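Local coordinates for protein NADH dehydrogenase, putative (Plasmodium falciparum, PDB 5JWC) that probably passes electrons from NADH through bound FAD to ubiquinone, as a type 2 NADH dehydrogenase of the malaria parasite, and binds the quinolone inhibitor RYL-552, at residues Y151-K156 with L162-K167; T140-F143 with G147-K150. All blocks are in the same frame, centred on the assembly; numbering follows the deposited sequence.

The two contacts show how one short run of chain serves two surroundings. Contact 2 comes first along the chain and closes before contact 1 opens; the helix 148-151 of the one runs straight into the strand 153-154 of the other, and their centres lie about 13 Å apart. Phe154 joins them, setting its ring against Thr140, Thr142, Val148 and Asp149. Both are partly buried. Contact 1 is the larger, an edge strand on a helix, with an apolar inner end near the FAD and an outer end where hydroxyl, amine and water meet. Contact 2 is smaller, a loop on a helix start, with a threonine methyl against a valine methyl and a carboxylate oxygen.

Contact 1: residues Y151-K156 with L162-K167; sequences YAYFVK and LKIRKK. With 4W0 (5-fluoro-3-methyl-2-{4-[4-(trifluoromethoxy)benzyl]phenyl}quinolin-4(1H)-one), chain L.
The side chains of Tyr153 and Ile164 run antiparallel alongside each other, CB of Tyr153 3.5 Å from CG1 of Ile164, and their CA atoms form the nearest backbone pair at 6.5 Å. Because CG1 of Ile164 stands anti to the carbonyl carbon (chi1 -75°) and the chain then runs on extended, CD1 is carried inward to the next two residues of the strand side. There it sits 3.4 Å from the carbonyl O of Phe154 and 3.8 Å from CG2 of Val155, whose side chain it crosses at about a right angle. Val155 also touches the FAD, and Ile294 of the strand 292-295 touches both Val155 and Ile164.

Strand 153-154, an outermost strand of a five-stranded parallel sheet in the pyridine nucleotide-disulphide oxidoreductase family region, is bonded through the backbone of Tyr153 to Leu293 and Trp295; helix 158-174 follows it and packs beside it.

The polar end lies farther along the tyrosine. Lys167 bends at chi2 (68°) and crosses the Tyr153 side chain at about a right angle, its CD 3.4 Å from the phenol OH. A water in the plane of the ring, at its edge, is hydrogen-bonded to Tyr153 OH at 2.7 Å and accepts from Lys167 NZ, a bridge that is weak on the lysine side.

The helix meets the inhibitor through other residues. One face of the Arg165 guanidinium, on a chain extended from CG to NE, has the quinolone of 4W0 above it, C2 offset toward the rim of the guanidinium; CD lies 3.5 Å from that C2, and NH2 is held by the carbonyls of Pro518 and Ile520. Leu162 CD2 reaches the same C2 at 3.6 Å, and this 4W0 is also hydrogen-bonded to Asn80 ND2 of the second subunit.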
loop_
_atom_site.group_PDB
_atom_site.type_symbol
_atom_site.label_atom_id
_atom_site.label_comp_id
_atom_site.label_asym_id
_atom_site.label_seq_id
_atom_site.Cartn_x
_atom_site.Cartn_y
_atom_site.Cartn_z
ATOM N N TYR A 151 7.877 7.808 -20.871
ATOM C CA TYR A 151 8.379 8.636 -19.779
ATOM C C TYR A 151 7.324 9.244 -18.855
ATOM O O TYR A 151 7.645 9.616 -17.729
ATOM C CB TYR A 151 9.245 9.771 -20.344
ATOM C CG TYR A 151 10.485 9.289 -21.075
ATOM C CD1 TYR A 151 11.485 8.595 -20.407
ATOM C CD2 TYR A 151 10.669 9.552 -22.425
ATOM C CE1 TYR A 151 12.629 8.152 -21.077
ATOM C CE2 TYR A 151 11.807 9.127 -23.097
ATOM C CZ TYR A 151 12.779 8.432 -22.418
ATOM O OH TYR A 151 13.904 8.009 -23.094
ATOM N N ALA A 152 6.083 9.358 -19.319
ATOM C CA ALA A 152 5.046 10.033 -18.532
ATOM C C ALA A 152 4.314 9.066 -17.602
ATOM O O ALA A 152 4.214 7.877 -17.900
ATOM C CB ALA A 152 4.052 10.715 -19.447
ATOM N N TYR A 153 3.796 9.591 -16.491
ATOM C CA TYR A 153 2.936 8.826 -15.585
ATOM C C TYR A 153 1.461 9.128 -15.877
ATOM O O TYR A 153 1.052 10.294 -15.866
ATOM C CB TYR A 153 3.255 9.169 -14.124
ATOM C CG TYR A 153 4.597 8.643 -13.671
ATOM C CD1 TYR A 153 4.686 7.532 -12.836
ATOM C CD2 TYR A 153 5.774 9.246 -14.088
ATOM C CE1 TYR A 153 5.905 7.042 -12.432
ATOM C CE2 TYR A 153 7.002 8.763 -13.684
ATOM C CZ TYR A 153 7.060 7.663 -12.856
ATOM O OH TYR A 153 8.276 7.173 -12.458
ATOM N N PHE A 154 0.667 8.087 -16.119
ATOM C CA PHE A 154 -0.764 8.264 -16.329
ATOM C C PHE A 154 -1.496 8.337 -14.990
ATOM O O PHE A 154 -0.918 8.010 -13.951
ATOM C CB PHE A 154 -1.333 7.125 -17.175
ATOM C CG PHE A 154 -0.712 7.015 -18.538
ATOM C CD1 PHE A 154 -0.195 8.132 -19.169
ATOM C CD2 PHE A 154 -0.654 5.793 -19.192
ATOM C CE1 PHE A 154 0.382 8.039 -20.433
ATOM C CE2 PHE A 154 -0.079 5.691 -20.456
ATOM C CZ PHE A 154 0.441 6.822 -21.074
ATOM N N VAL A 155 -2.763 8.764 -15.019
ATOM C CA VAL A 155 -3.578 8.849 -13.816
ATOM C C VAL A 155 -4.919 8.199 -14.042
ATOM O O VAL A 155 -5.937 8.889 -14.065
ATOM C CB VAL A 155 -3.853 10.311 -13.372
ATOM C CG1 VAL A 155 -4.237 10.354 -11.888
ATOM C CG2 VAL A 155 -2.674 11.164 -13.607
ATOM N N LYS A 156 -4.957 6.888 -14.214
ATOM C CA LYS A 156 -6.246 6.298 -14.548
ATOM C C LYS A 156 -6.745 5.321 -13.492
ATOM O O LYS A 156 -7.945 5.074 -13.401
ATOM C CB LYS A 156 -6.191 5.623 -15.915
ATOM C CG LYS A 156 -7.194 6.241 -16.903
ATOM C CD LYS A 156 -7.618 5.236 -17.947
ATOM C CE LYS A 156 -8.431 4.162 -17.272
ATOM N NZ LYS A 156 -9.504 3.635 -18.085
ATOM N N LEU A 162 -0.478 5.723 -7.133
ATOM C CA LEU A 162 0.538 5.357 -6.152
ATOM C C LEU A 162 1.972 5.453 -6.710
ATOM O O LEU A 162 2.905 5.772 -5.987
ATOM C CB LEU A 162 0.257 3.948 -5.620
ATOM C CG LEU A 162 -1.124 3.896 -4.949
ATOM C CD1 LEU A 162 -1.426 2.519 -4.508
ATOM C CD2 LEU A 162 -1.204 4.806 -3.740
ATOM N N LYS A 163 2.142 5.167 -7.993
ATOM C CA LYS A 163 3.452 5.278 -8.618
ATOM C C LYS A 163 3.854 6.736 -8.739
ATOM O O LYS A 163 5.025 7.089 -8.573
ATOM C CB LYS A 163 3.414 4.611 -9.988
ATOM C CG LYS A 163 3.424 3.112 -9.880
ATOM C CD LYS A 163 3.329 2.442 -11.239
ATOM C CE LYS A 163 3.550 0.938 -11.079
ATOM N NZ LYS A 163 4.783 0.697 -10.265
ATOM N N ILE A 164 2.873 7.585 -9.028
ATOM C CA ILE A 164 3.104 9.013 -9.076
ATOM C C ILE A 164 3.558 9.512 -7.713
ATOM O O ILE A 164 4.575 10.204 -7.603
ATOM C CB ILE A 164 1.838 9.754 -9.520
ATOM C CG1 ILE A 164 1.647 9.561 -11.030
ATOM C CG2 ILE A 164 1.940 11.227 -9.172
ATOM C CD1 ILE A 164 0.311 10.058 -11.545
ATOM N N ARG A 165 2.809 9.146 -6.676
ATOM C CA ARG A 165 3.167 9.501 -5.309
ATOM C C ARG A 165 4.568 8.998 -4.955
ATOM O O ARG A 165 5.388 9.750 -4.420
ATOM C CB ARG A 165 2.152 8.923 -4.327
ATOM C CG ARG A 165 2.448 9.255 -2.871
ATOM C CD ARG A 165 1.424 8.638 -1.925
ATOM N NE ARG A 165 1.857 8.764 -0.536
ATOM C CZ ARG A 165 2.642 7.892 0.089
ATOM N NH1 ARG A 165 3.081 6.808 -0.552
ATOM N NH2 ARG A 165 2.991 8.110 1.361
ATOM N N LYS A 166 4.840 7.727 -5.251
ATOM C CA LYS A 166 6.143 7.159 -4.912
ATOM C C LYS A 166 7.298 7.866 -5.662
ATOM O O LYS A 166 8.356 8.124 -5.077
ATOM C CB LYS A 166 6.169 5.652 -5.191
ATOM C CG LYS A 166 7.572 5.034 -5.010
ATOM C CD LYS A 166 7.544 3.512 -5.024
ATOM C CE LYS A 166 8.961 2.914 -4.848
ATOM N NZ LYS A 166 9.866 3.730 -3.996
ATOM N N LYS A 167 7.091 8.178 -6.945
ATOM C CA LYS A 167 8.122 8.840 -7.727
ATOM C C LYS A 167 8.446 10.205 -7.127
ATOM O O LYS A 167 9.606 10.548 -6.954
ATOM C CB LYS A 167 7.713 8.988 -9.196
ATOM C CG LYS A 167 8.733 9.806 -10.041
ATOM C CD LYS A 167 10.054 9.061 -10.202
ATOM C CE LYS A 167 10.961 9.767 -11.217
ATOM N NZ LYS A 167 12.236 9.028 -11.387
HETATM C C1 4W0 L . -1.716 7.277 -0.502
HETATM C C2 4W0 L . -0.756 6.258 -0.505
HETATM C C3 4W0 L . -0.404 5.658 0.723
HETATM C C4 4W0 L . -1.001 6.039 1.943
HETATM C C5 4W0 L . -1.958 7.055 1.927
HETATM C C6 4W0 L . -2.323 7.663 0.722
HETATM O O1 4W0 L . 9.701 -1.131 -0.028
HETATM C C7 4W0 L . -0.617 5.374 3.240
HETATM C C8 4W0 L . 0.379 4.319 3.223
HETATM C C9 4W0 L . 0.986 3.955 1.922
HETATM C C10 4W0 L . 1.960 2.846 1.732
HETATM C C11 4W0 L . 1.453 1.601 2.093
HETATM C C12 4W0 L . 2.224 0.475 1.956
HETATM C C13 4W0 L . 3.475 0.608 1.413
HETATM C C14 4W0 L . 3.986 1.834 1.002
HETATM C C15 4W0 L . 3.206 2.972 1.160
HETATM O O2 4W0 L . -1.111 5.703 4.301
HETATM N N 4W0 L . 0.591 4.588 0.702
HETATM C C16 4W0 L . 4.200 -0.696 1.277
HETATM C C17 4W0 L . 5.658 -0.756 0.957
HETATM C C18 4W0 L . 6.605 -0.206 1.807
HETATM C C19 4W0 L . 7.952 -0.332 1.484
HETATM C C20 4W0 L . 8.334 -1.002 0.325
HETATM C C21 4W0 L . 7.368 -1.558 -0.507
HETATM C C22 4W0 L . 6.026 -1.439 -0.189
HETATM C C23 4W0 L . 0.747 3.653 4.534
HETATM F F1 4W0 L . -2.527 7.431 3.065
HETATM C C24 4W0 L . 10.449 0.025 -0.393
HETATM F F2 4W0 L . 9.651 0.868 -1.061
HETATM F F3 4W0 L . 11.532 -0.297 -1.139
HETATM F F4 4W0 L . 10.919 0.610 0.722
HETATM O O HOH W 1 10.404 8.001 -13.862
#

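Contact 2: residues T140-F143 with G147-K150; sequences TNTF and GVDK
Thr142 and Val148 bring their CA atoms to 6.2 Å, where the loop after strand 138-140 passes the first turn of helix 148-151, with Gly147 as the N-cap residue. At Gly147 the backbone angles would press a side chain against the preceding carbonyl O, which accounts for glycine at this place.

Across the contact the Thr142 methyl meets a valine methyl and an aspartate oxygen. Thr142 points its CB toward the helix and sends CG2 to within 3.6 Å of CG2 of Val148, the two side chains crossing obliquely; CB of Thr142 also approaches that methyl, at 3.7 Å. With OG1 set between the backbone N and the carbonyl carbon (chi1 69°), OG1 accepts a weak hydrogen bond from the backbone N of Asn144, and the methyl is the branch that faces the helix. The same CG2 lies 3.6 Å from OD2 of Asp149, whose side chain crosses that of Thr142 at about a right angle. This is van der Waals contact, so the carboxylate edges the methyl pair without bonding to the threonine.

The loop's bend carries an Asx turn: OD1 of Asn141 accepts from the backbone N of Phe143 at 2.9 Å, with the donor well above the carbonyl plane, 62° out of it. The Phe143 ring folds back, one face centred over the carbonyl O of Asn141 at a height of 4.2 Å.

In the wider fold, the backbone of Asn141 is hydrogen-bonded to Gly298, and its O receives a weak bond from NE1 of Trp295. Phe154 of the following strand, 153-154, lies against both segments, tying the end of strand 138-140 and helix 148-151 to the strand that follows.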
loop_
_atom_site.group_PDB
_atom_site.type_symbol
_atom_site.label_atom_id
_atom_site.label_comp_id
_atom_site.label_asym_id
_atom_site.label_seq_id
_atom_site.Cartn_x
_atom_site.Cartn_y
_atom_site.Cartn_z
ATOM N N THR A 140 -5.768 4.701 -21.582
ATOM C CA THR A 140 -5.073 5.971 -21.717
ATOM C C THR A 140 -4.689 6.197 -23.182
ATOM O O THR A 140 -4.402 5.251 -23.911
ATOM C CB THR A 140 -3.808 6.044 -20.815
ATOM O OG1 THR A 140 -4.115 5.570 -19.492
ATOM C CG2 THR A 140 -3.292 7.480 -20.728
ATOM N N ASN A 141 -4.728 7.451 -23.608
ATOM C CA ASN A 141 -4.353 7.820 -24.969
ATOM C C ASN A 141 -3.187 8.804 -24.985
ATOM O O ASN A 141 -3.285 9.892 -24.428
ATOM C CB ASN A 141 -5.544 8.426 -25.707
ATOM C CG ASN A 141 -5.253 8.687 -27.180
ATOM O OD1 ASN A 141 -4.212 8.283 -27.708
ATOM N ND2 ASN A 141 -6.190 9.353 -27.854
ATOM N N THR A 142 -2.097 8.415 -25.633
ATOM C CA THR A 142 -0.894 9.244 -25.720
ATOM C C THR A 142 -0.887 10.173 -26.929
ATOM O O THR A 142 0.070 10.931 -27.117
ATOM C CB THR A 142 0.368 8.396 -25.813
ATOM O OG1 THR A 142 0.396 7.734 -27.088
ATOM C CG2 THR A 142 0.405 7.365 -24.694
ATOM N N PHE A 143 -1.923 10.076 -27.765
ATOM C CA PHE A 143 -1.983 10.800 -29.037
ATOM C C PHE A 143 -0.759 10.494 -29.920
ATOM O O PHE A 143 -0.399 11.280 -30.786
ATOM C CB PHE A 143 -2.105 12.309 -28.786
ATOM C CG PHE A 143 -3.255 12.687 -27.884
ATOM C CD1 PHE A 143 -4.493 12.071 -28.014
ATOM C CD2 PHE A 143 -3.092 13.637 -26.889
ATOM C CE1 PHE A 143 -5.552 12.414 -27.179
ATOM C CE2 PHE A 143 -4.146 13.982 -26.047
ATOM C CZ PHE A 143 -5.372 13.370 -26.195
ATOM N N GLY A 147 7.370 9.604 -26.879
ATOM C CA GLY A 147 7.928 9.614 -25.538
ATOM C C GLY A 147 6.982 9.632 -24.341
ATOM O O GLY A 147 7.424 9.417 -23.207
ATOM N N VAL A 148 5.699 9.921 -24.540
ATOM C CA VAL A 148 4.823 9.954 -23.368
ATOM C C VAL A 148 4.578 8.555 -22.784
ATOM O O VAL A 148 4.557 8.402 -21.567
ATOM C CB VAL A 148 3.471 10.737 -23.631
ATOM C CG1 VAL A 148 3.371 11.317 -25.008
ATOM C CG2 VAL A 148 2.234 10.023 -23.098
ATOM N N ASP A 149 4.419 7.528 -23.609
ATOM C CA ASP A 149 4.193 6.210 -23.017
ATOM C C ASP A 149 5.469 5.718 -22.314
ATOM O O ASP A 149 5.407 5.030 -21.291
ATOM C CB ASP A 149 3.733 5.201 -24.074
ATOM C CG ASP A 149 2.606 4.299 -23.570
ATOM O OD1 ASP A 149 2.601 3.951 -22.363
ATOM O OD2 ASP A 149 1.703 3.974 -24.373
ATOM N N LYS A 150 6.625 6.127 -22.826
ATOM C CA LYS A 150 7.893 5.769 -22.215
ATOM C C LYS A 150 8.156 6.505 -20.908
ATOM O O LYS A 150 8.610 5.898 -19.939
ATOM C CB LYS A 150 9.043 6.041 -23.195
ATOM C CG LYS A 150 10.342 5.324 -22.847
ATOM C CD LYS A 150 11.418 5.558 -23.914
ATOM C CE LYS A 150 12.631 4.646 -23.726
ATOM N NZ LYS A 150 13.096 4.563 -22.307
#